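Local coordinates for protein HRI1 (Saccharomyces cerevisiae, PDB 3RBY) that is of unknown function and non-essential, but interacts with the protein HRR25 and may also interact with SEC72, at residues 77-89 with 180-194. Residues are numbered along the deposited sequence; the frame is centred on the assembly and turned at random.
Sequences NFWLDTNVYLNVP and FLSQKNNNTIEGLNF
Tyr85, on the short helix 82-86, reaches the loop end of the beta hairpin formed by strands 176-183 and 192-199; the helix follows edge strand 80-81 of one antiparallel sheet, so the contact joins that edge to the second sheet of this beta-barrel protein. With CG anti to the backbone N (chi1 -170°), Tyr85 OH donates to Gln183 O at 2.8 Å, in the carbonyl plane and on a lone pair. Tyrosine suits this place, offering a hydroxyl to a backbone carbonyl and an apolar ring face to Leu192 CD2, 3.7 Å from the ring centroid. Toward strand 80-81 the packing is close and mostly apolar. Branched Leu80 can lay CG over the Phe180 face, 3.8 Å from its centroid, while sending CD1 to the Phe194 edge. Thr82 gives its methyl, CG2, to Phe194 CZ at 3.8 Å. Trp79, at the margin, offers a broad face to the edge of Phe180, a T-shaped pair with planes at 81°. Leu86 CD1 meets Leu192 CD1 tip to tip and also touches Ile189 CD1. The far end is looser and solvent-facing: Asn87, C-prime residue of a Schellman motif, has the positive phi that asparagine tolerates well, and its OD1 lies 3.3 Å from Asn187 CB.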
ATOM      1  N   ASN A  77      18.699  14.548  12.060  1.00 39.17           N
ATOM      2  CA  ASN A  77      18.977  14.827  13.466  1.00 40.93           C
ATOM      3  C   ASN A  77      17.689  15.302  14.118  1.00 41.27           C
ATOM      4  O   ASN A  77      17.382  16.500  14.122  1.00 44.10           O
ATOM      5  CB  ASN A  77      20.103  15.862  13.619  1.00 39.23           C
ATOM      6  CG  ASN A  77      21.457  15.290  13.252  1.00 41.88           C
ATOM      7  OD1 ASN A  77      21.927  15.468  12.128  1.00 41.00           O
ATOM      8  ND2 ASN A  77      22.075  14.563  14.190  1.00 43.41           N
ATOM      9  N   PHE A  78      16.928  14.354  14.650  1.00 39.87           N
ATOM     10  CA  PHE A  78      15.559  14.628  15.079  1.00 41.78           C
ATOM     11  C   PHE A  78      15.422  15.736  16.117  1.00 42.75           C
ATOM     12  O   PHE A  78      16.249  15.883  17.021  1.00 45.59           O
ATOM     13  CB  PHE A  78      14.915  13.338  15.598  1.00 40.84           C
ATOM     14  CG  PHE A  78      14.927  12.227  14.587  1.00 40.18           C
ATOM     15  CD1 PHE A  78      15.680  11.079  14.794  1.00 35.72           C
ATOM     16  CD2 PHE A  78      14.219  12.355  13.403  1.00 37.29           C
ATOM     17  CE1 PHE A  78      15.697  10.060  13.844  1.00 41.93           C
ATOM     18  CE2 PHE A  78      14.233  11.348  12.449  1.00 35.41           C
ATOM     19  CZ  PHE A  78      14.976  10.198  12.667  1.00 37.99           C
ATOM     20  N   TRP A  79      14.371  16.525  15.975  1.00 41.74           N
ATOM     21  CA  TRP A  79      14.009  17.495  17.005  1.00 39.68           C
ATOM     22  C   TRP A  79      13.244  16.754  18.114  1.00 43.78           C
ATOM     23  O   TRP A  79      13.678  16.698  19.272  1.00 41.04           O
ATOM     24  CB  TRP A  79      13.139  18.592  16.382  1.00 35.64           C
ATOM     25  CG  TRP A  79      12.754  19.677  17.334  1.00 36.49           C
ATOM     26  CD1 TRP A  79      13.433  20.068  18.455  1.00 37.85           C
ATOM     27  CD2 TRP A  79      11.580  20.497  17.267  1.00 36.06           C
ATOM     28  NE1 TRP A  79      12.755  21.090  19.082  1.00 40.53           N
ATOM     29  CE2 TRP A  79      11.618  21.374  18.371  1.00 40.05           C
ATOM     30  CE3 TRP A  79      10.512  20.588  16.370  1.00 35.98           C
ATOM     31  CZ2 TRP A  79      10.624  22.328  18.604  1.00 43.76           C
ATOM     32  CZ3 TRP A  79       9.526  21.536  16.599  1.00 40.41           C
ATOM     33  CH2 TRP A  79       9.588  22.393  17.712  1.00 42.19           C
ATOM     34  N   LEU A  80      12.094  16.190  17.743  1.00 44.16           N
ATOM     35  CA  LEU A  80      11.383  15.243  18.597  1.00 41.28           C
ATOM     36  C   LEU A  80      11.910  13.838  18.329  1.00 40.88           C
ATOM     37  O   LEU A  80      11.958  13.408  17.179  1.00 40.50           O
ATOM     38  CB  LEU A  80       9.884  15.277  18.265  1.00 46.87           C
ATOM     39  CG  LEU A  80       8.814  14.732  19.219  1.00 47.63           C
ATOM     40  CD1 LEU A  80       7.763  13.949  18.432  1.00 39.75           C
ATOM     41  CD2 LEU A  80       9.406  13.881  20.329  1.00 43.39           C
ATOM     42  N   ASP A  81      12.306  13.131  19.385  1.00 44.34           N
ATOM     43  CA  ASP A  81      12.602  11.694  19.307  1.00 40.96           C
ATOM     44  C   ASP A  81      12.184  11.040  20.627  1.00 45.22           C
ATOM     45  O   ASP A  81      12.905  11.136  21.626  1.00 47.88           O
ATOM     46  CB  ASP A  81      14.083  11.457  19.050  1.00 38.66           C
ATOM     47  CG  ASP A  81      14.434   9.983  18.952  1.00 43.75           C
ATOM     48  OD1 ASP A  81      13.652   9.138  19.448  1.00 45.61           O
ATOM     49  OD2 ASP A  81      15.510   9.666  18.386  1.00 43.45           O
ATOM     50  N   THR A  82      11.024  10.391  20.650  1.00 40.98           N
ATOM     51  CA  THR A  82      10.502   9.885  21.919  1.00 43.31           C
ATOM     52  C   THR A  82      11.502   8.967  22.630  1.00 43.96           C
ATOM     53  O   THR A  82      11.483   8.846  23.856  1.00 43.73           O
ATOM     54  CB  THR A  82       9.138   9.176  21.764  1.00 46.30           C
ATOM     55  OG1 THR A  82       9.249   8.112  20.804  1.00 43.44           O
ATOM     56  CG2 THR A  82       8.057  10.171  21.333  1.00 42.98           C
ATOM     57  N   ASN A  83      12.378   8.329  21.865  1.00 41.60           N
ATOM     58  CA  ASN A  83      13.454   7.560  22.480  1.00 47.87           C
ATOM     59  C   ASN A  83      14.300   8.445  23.387  1.00 50.02           C
ATOM     60  O   ASN A  83      14.429   8.173  24.578  1.00 53.46           O
ATOM     61  CB  ASN A  83      14.348   6.897  21.425  1.00 43.49           C
ATOM     62  CG  ASN A  83      13.632   5.799  20.647  1.00 48.85           C
ATOM     63  OD1 ASN A  83      12.637   5.214  21.114  1.00 44.35           O
ATOM     64  ND2 ASN A  83      14.145   5.503  19.448  1.00 49.82           N
ATOM     65  N   VAL A  84      14.876   9.508  22.830  1.00 48.96           N
ATOM     66  CA  VAL A  84      15.708  10.379  23.649  1.00 49.56           C
ATOM     67  C   VAL A  84      14.868  11.101  24.695  1.00 48.39           C
ATOM     68  O   VAL A  84      15.317  11.314  25.819  1.00 53.88           O
ATOM     69  CB  VAL A  84      16.564  11.397  22.830  1.00 47.80           C
ATOM     70  CG1 VAL A  84      16.705  10.962  21.380  1.00 47.33           C
ATOM     71  CG2 VAL A  84      15.992  12.798  22.943  1.00 56.20           C
ATOM     72  N   TYR A  85      13.650  11.476  24.338  1.00 44.26           N
ATOM     73  CA  TYR A  85      12.788  12.137  25.307  1.00 47.96           C
ATOM     74  C   TYR A  85      12.570  11.254  26.522  1.00 48.83           C
ATOM     75  O   TYR A  85      12.681  11.713  27.649  1.00 53.55           O
ATOM     76  CB  TYR A  85      11.426  12.467  24.696  1.00 46.64           C
ATOM     77  CG  TYR A  85      10.582  13.356  25.576  1.00 43.49           C
ATOM     78  CD1 TYR A  85       9.746  12.819  26.542  1.00 44.69           C
ATOM     79  CD2 TYR A  85      10.628  14.740  25.442  1.00 42.31           C
ATOM     80  CE1 TYR A  85       8.970  13.635  27.352  1.00 47.40           C
ATOM     81  CE2 TYR A  85       9.853  15.568  26.239  1.00 44.04           C
ATOM     82  CZ  TYR A  85       9.028  15.011  27.196  1.00 49.15           C
ATOM     83  OH  TYR A  85       8.257  15.835  27.985  1.00 47.22           O
ATOM     84  N   LEU A  86      12.246   9.987  26.271  1.00 51.40           N
ATOM     85  CA  LEU A  86      11.892   9.041  27.321  1.00 52.65           C
ATOM     86  C   LEU A  86      13.085   8.216  27.806  1.00 59.19           C
ATOM     87  O   LEU A  86      12.920   7.328  28.654  1.00 61.71           O
ATOM     88  CB  LEU A  86      10.787   8.099  26.839  1.00 50.44           C
ATOM     89  CG  LEU A  86       9.422   8.740  26.585  1.00 52.51           C
ATOM     90  CD1 LEU A  86       8.435   7.726  26.006  1.00 49.58           C
ATOM     91  CD2 LEU A  86       8.872   9.369  27.861  1.00 48.27           C
ATOM     92  N   ASN A  87      14.273   8.497  27.274  1.00 53.92           N
ATOM     93  CA  ASN A  87      15.487   7.799  27.706  1.00 60.82           C
ATOM     94  C   ASN A  87      15.441   6.288  27.457  1.00 60.14           C
ATOM     95  O   ASN A  87      15.971   5.508  28.245  1.00 62.36           O
ATOM     96  CB  ASN A  87      15.756   8.054  29.194  1.00 62.32           C
ATOM     97  CG  ASN A  87      15.962   9.523  29.510  1.00 66.99           C
ATOM     98  OD1 ASN A  87      15.061  10.201  30.024  1.00 69.10           O
ATOM     99  ND2 ASN A  87      17.153  10.026  29.210  1.00 65.95           N
ATOM    100  N   VAL A  88      14.809   5.888  26.359  1.00 60.16           N
ATOM    101  CA  VAL A  88      14.657   4.476  26.024  1.00 59.04           C
ATOM    102  C   VAL A  88      15.996   3.823  25.743  1.00 59.56           C
ATOM    103  O   VAL A  88      16.640   4.123  24.731  1.00 60.27           O
ATOM    104  CB  VAL A  88      13.787   4.293  24.790  1.00 52.83           C
ATOM    105  CG1 VAL A  88      13.672   2.814  24.461  1.00 49.81           C
ATOM    106  CG2 VAL A  88      12.426   4.949  25.005  1.00 50.08           C
ATOM    107  N   PRO A  89      16.407   2.907  26.629  1.00 58.19           N
ATOM    108  CA  PRO A  89      17.739   2.288  26.591  1.00 63.42           C
ATOM    109  C   PRO A  89      17.914   1.421  25.356  1.00 59.14           C
ATOM    110  O   PRO A  89      16.921   0.985  24.764  1.00 55.02           O
ATOM    111  CB  PRO A  89      17.752   1.405  27.847  1.00 65.02           C
ATOM    112  CG  PRO A  89      16.636   1.952  28.730  1.00 64.28           C
ATOM    113  CD  PRO A  89      15.591   2.395  27.745  1.00 62.44           C
ATOM    114  N   PHE A 180       2.517  17.279  17.437  1.00 38.25           N
ATOM    115  CA  PHE A 180       2.979  16.938  18.777  1.00 39.70           C
ATOM    116  C   PHE A 180       3.082  18.183  19.672  1.00 37.54           C
ATOM    117  O   PHE A 180       3.100  19.321  19.187  1.00 38.60           O
ATOM    118  CB  PHE A 180       4.298  16.157  18.736  1.00 41.58           C
ATOM    119  CG  PHE A 180       5.535  17.022  18.803  1.00 40.44           C
ATOM    120  CD1 PHE A 180       6.055  17.621  17.655  1.00 37.19           C
ATOM    121  CD2 PHE A 180       6.194  17.215  20.013  1.00 41.75           C
ATOM    122  CE1 PHE A 180       7.202  18.415  17.711  1.00 37.54           C
ATOM    123  CE2 PHE A 180       7.356  18.007  20.078  1.00 42.72           C
ATOM    124  CZ  PHE A 180       7.856  18.605  18.921  1.00 42.15           C
ATOM    125  N   LEU A 181       3.081  17.948  20.981  1.00 41.48           N
ATOM    126  CA  LEU A 181       3.349  18.974  21.992  1.00 42.80           C
ATOM    127  C   LEU A 181       4.063  18.286  23.151  1.00 41.39           C
ATOM    128  O   LEU A 181       3.527  17.357  23.749  1.00 40.94           O
ATOM    129  CB  LEU A 181       2.055  19.647  22.473  1.00 43.14           C
ATOM    130  CG  LEU A 181       2.183  20.771  23.519  1.00 48.26           C
ATOM    131  CD1 LEU A 181       3.131  21.891  23.016  1.00 42.98           C
ATOM    132  CD2 LEU A 181       0.810  21.341  23.908  1.00 38.23           C
ATOM    133  N   SER A 182       5.289  18.708  23.441  1.00 42.89           N
ATOM    134  CA  SER A 182       6.051  18.107  24.528  1.00 40.93           C
ATOM    135  C   SER A 182       6.499  19.154  25.553  1.00 50.63           C
ATOM    136  O   SER A 182       6.772  20.314  25.205  1.00 47.83           O
ATOM    137  CB  SER A 182       7.259  17.348  23.987  1.00 46.20           C
ATOM    138  OG  SER A 182       8.225  18.243  23.472  1.00 48.55           O
ATOM    139  N   GLN A 183       6.551  18.742  26.822  1.00 47.01           N
ATOM    140  CA  GLN A 183       7.055  19.606  27.886  1.00 50.70           C
ATOM    141  C   GLN A 183       8.572  19.573  27.913  1.00 51.47           C
ATOM    142  O   GLN A 183       9.163  18.502  28.067  1.00 49.31           O
ATOM    143  CB  GLN A 183       6.542  19.154  29.237  1.00 47.02           C
ATOM    144  CG  GLN A 183       5.108  19.498  29.492  1.00 49.89           C
ATOM    145  CD  GLN A 183       4.626  18.887  30.784  1.00 56.46           C
ATOM    146  OE1 GLN A 183       5.384  18.203  31.476  1.00 55.57           O
ATOM    147  NE2 GLN A 183       3.365  19.131  31.121  1.00 52.53           N
ATOM    148  N   LYS A 184       9.196  20.736  27.757  1.00 54.12           N
ATOM    149  CA  LYS A 184      10.651  20.832  27.693  1.00 59.33           C
ATOM    150  C   LYS A 184      11.343  20.123  28.853  1.00 61.95           C
ATOM    151  O   LYS A 184      12.190  19.256  28.642  1.00 62.26           O
ATOM    152  CB  LYS A 184      11.089  22.297  27.633  1.00 55.77           C
ATOM    153  CG  LYS A 184      11.016  22.906  26.243  1.00 58.30           C
ATOM    154  CD  LYS A 184      12.197  23.825  25.979  1.00 55.31           C
ATOM    155  CE  LYS A 184      11.902  24.785  24.839  1.00 57.19           C
ATOM    156  NZ  LYS A 184      12.784  24.540  23.666  1.00 63.64           N
ATOM    157  N   ASN A 185      10.983  20.507  30.073  1.00 59.57           N
ATOM    158  CA  ASN A 185      11.578  19.926  31.270  1.00 65.02           C
ATOM    159  C   ASN A 185      10.823  18.694  31.755  1.00 71.05           C
ATOM    160  O   ASN A 185      10.151  18.732  32.785  1.00 72.47           O
ATOM    161  CB  ASN A 185      11.654  20.969  32.388  1.00 73.58           C
ATOM    162  CG  ASN A 185      12.525  20.521  33.545  1.00 85.46           C
ATOM    163  OD1 ASN A 185      13.286  21.310  34.106  1.00 87.34           O
ATOM    164  ND2 ASN A 185      12.418  19.248  33.908  1.00 81.11           N
ATOM    165  N   ASN A 186      10.940  17.602  31.007  1.00 63.72           N
ATOM    166  CA  ASN A 186      10.271  16.358  31.366  1.00 69.90           C
ATOM    167  C   ASN A 186      10.750  15.175  30.532  1.00 63.90           C
ATOM    168  O   ASN A 186      10.888  15.274  29.313  1.00 58.94           O
ATOM    169  CB  ASN A 186       8.753  16.508  31.240  1.00 70.07           C
ATOM    170  CG  ASN A 186       7.998  15.377  31.912  1.00 60.41           C
ATOM    171  OD1 ASN A 186       6.889  15.566  32.412  1.00 61.49           O
ATOM    172  ND2 ASN A 186       8.598  14.193  31.928  1.00 58.55           N
ATOM    173  N   ASN A 187      11.004  14.055  31.201  1.00 60.20           N
ATOM    174  CA  ASN A 187      11.456  12.844  30.528  1.00 59.10           C
ATOM    175  C   ASN A 187      10.459  11.705  30.701  1.00 55.37           C
ATOM    176  O   ASN A 187      10.801  10.535  30.527  1.00 55.00           O
ATOM    177  CB  ASN A 187      12.834  12.424  31.044  1.00 64.74           C
ATOM    178  CG  ASN A 187      13.013  12.703  32.524  1.00 73.27           C
ATOM    179  OD1 ASN A 187      14.135  12.749  33.027  1.00 73.75           O
ATOM    180  ND2 ASN A 187      11.903  12.889  33.230  1.00 66.99           N
ATOM    181  N   THR A 188       9.225  12.056  31.044  1.00 53.78           N
ATOM    182  CA  THR A 188       8.173  11.071  31.243  1.00 55.65           C
ATOM    183  C   THR A 188       7.051  11.169  30.203  1.00 54.93           C
ATOM    184  O   THR A 188       6.797  12.229  29.610  1.00 54.31           O
ATOM    185  CB  THR A 188       7.535  11.163  32.662  1.00 59.71           C
ATOM    186  OG1 THR A 188       6.356  11.979  32.618  1.00 51.64           O
ATOM    187  CG2 THR A 188       8.532  11.720  33.689  1.00 58.73           C
ATOM    188  N   ILE A 189       6.384  10.038  30.012  1.00 53.13           N
ATOM    189  CA  ILE A 189       5.230   9.896  29.139  1.00 51.54           C
ATOM    190  C   ILE A 189       4.178  10.952  29.432  1.00 51.41           C
ATOM    191  O   ILE A 189       3.290  11.236  28.612  1.00 48.77           O
ATOM    192  CB  ILE A 189       4.622   8.498  29.356  1.00 53.81           C
ATOM    193  CG1 ILE A 189       4.953   7.583  28.181  1.00 48.08           C
ATOM    194  CG2 ILE A 189       3.115   8.563  29.663  1.00 58.35           C
ATOM    195  CD1 ILE A 189       5.945   6.481  28.532  1.00 53.60           C
ATOM    196  N   GLU A 190       4.279  11.527  30.621  1.00 52.30           N
ATOM    197  CA  GLU A 190       3.322  12.524  31.068  1.00 54.88           C
ATOM    198  C   GLU A 190       3.552  13.838  30.313  1.00 50.96           C
ATOM    199  O   GLU A 190       2.659  14.686  30.195  1.00 49.95           O
ATOM    200  CB  GLU A 190       3.465  12.721  32.584  1.00 59.78           C
ATOM    201  CG  GLU A 190       2.146  12.884  33.302  1.00 66.19           C
ATOM    202  CD  GLU A 190       1.146  11.838  32.862  1.00 73.23           C
ATOM    203  OE1 GLU A 190       1.391  10.643  33.148  1.00 75.15           O
ATOM    204  OE2 GLU A 190       0.132  12.206  32.211  1.00 73.45           O
ATOM    205  N   GLY A 191       4.760  13.985  29.786  1.00 46.91           N
ATOM    206  CA  GLY A 191       5.120  15.180  29.060  1.00 51.04           C
ATOM    207  C   GLY A 191       4.790  15.151  27.578  1.00 52.03           C
ATOM    208  O   GLY A 191       5.083  16.127  26.888  1.00 48.58           O
ATOM    209  N   LEU A 192       4.187  14.067  27.081  1.00 47.80           N
ATOM    210  CA  LEU A 192       3.885  13.973  25.639  1.00 44.93           C
ATOM    211  C   LEU A 192       2.413  14.159  25.237  1.00 44.13           C
ATOM    212  O   LEU A 192       1.498  13.720  25.938  1.00 46.16           O
ATOM    213  CB  LEU A 192       4.419  12.670  25.058  1.00 41.62           C
ATOM    214  CG  LEU A 192       5.914  12.440  25.280  1.00 45.42           C
ATOM    215  CD1 LEU A 192       6.303  10.994  24.988  1.00 42.54           C
ATOM    216  CD2 LEU A 192       6.753  13.422  24.459  1.00 41.80           C
ATOM    217  N   ASN A 193       2.213  14.823  24.097  1.00 44.73           N
ATOM    218  CA  ASN A 193       0.903  14.958  23.455  1.00 41.00           C
ATOM    219  C   ASN A 193       1.002  14.791  21.927  1.00 42.52           C
ATOM    220  O   ASN A 193       1.925  15.320  21.296  1.00 39.97           O
ATOM    221  CB  ASN A 193       0.249  16.306  23.790  1.00 45.61           C
ATOM    222  CG  ASN A 193       0.215  16.590  25.281  1.00 47.84           C
ATOM    223  OD1 ASN A 193      -0.797  16.347  25.956  1.00 47.82           O
ATOM    224  ND2 ASN A 193       1.320  17.128  25.802  1.00 42.84           N
ATOM    225  N   PHE A 194       0.069  14.034  21.341  1.00 43.02           N
ATOM    226  CA  PHE A 194       0.024  13.866  19.892  1.00 40.65           C
ATOM    227  C   PHE A 194      -1.413  13.935  19.421  1.00 41.40           C
ATOM    228  O   PHE A 194      -2.335  13.594  20.159  1.00 45.35           O
ATOM    229  CB  PHE A 194       0.596  12.517  19.456  1.00 38.28           C
ATOM    230  CG  PHE A 194       1.990  12.253  19.945  1.00 40.01           C
ATOM    231  CD1 PHE A 194       3.087  12.876  19.351  1.00 40.05           C
ATOM    232  CD2 PHE A 194       2.211  11.363  20.997  1.00 40.83           C
ATOM    233  CE1 PHE A 194       4.386  12.625  19.804  1.00 39.61           C
ATOM    234  CE2 PHE A 194       3.501  11.104  21.457  1.00 41.57           C
ATOM    235  CZ  PHE A 194       4.595  11.736  20.861  1.00 37.49           C
TER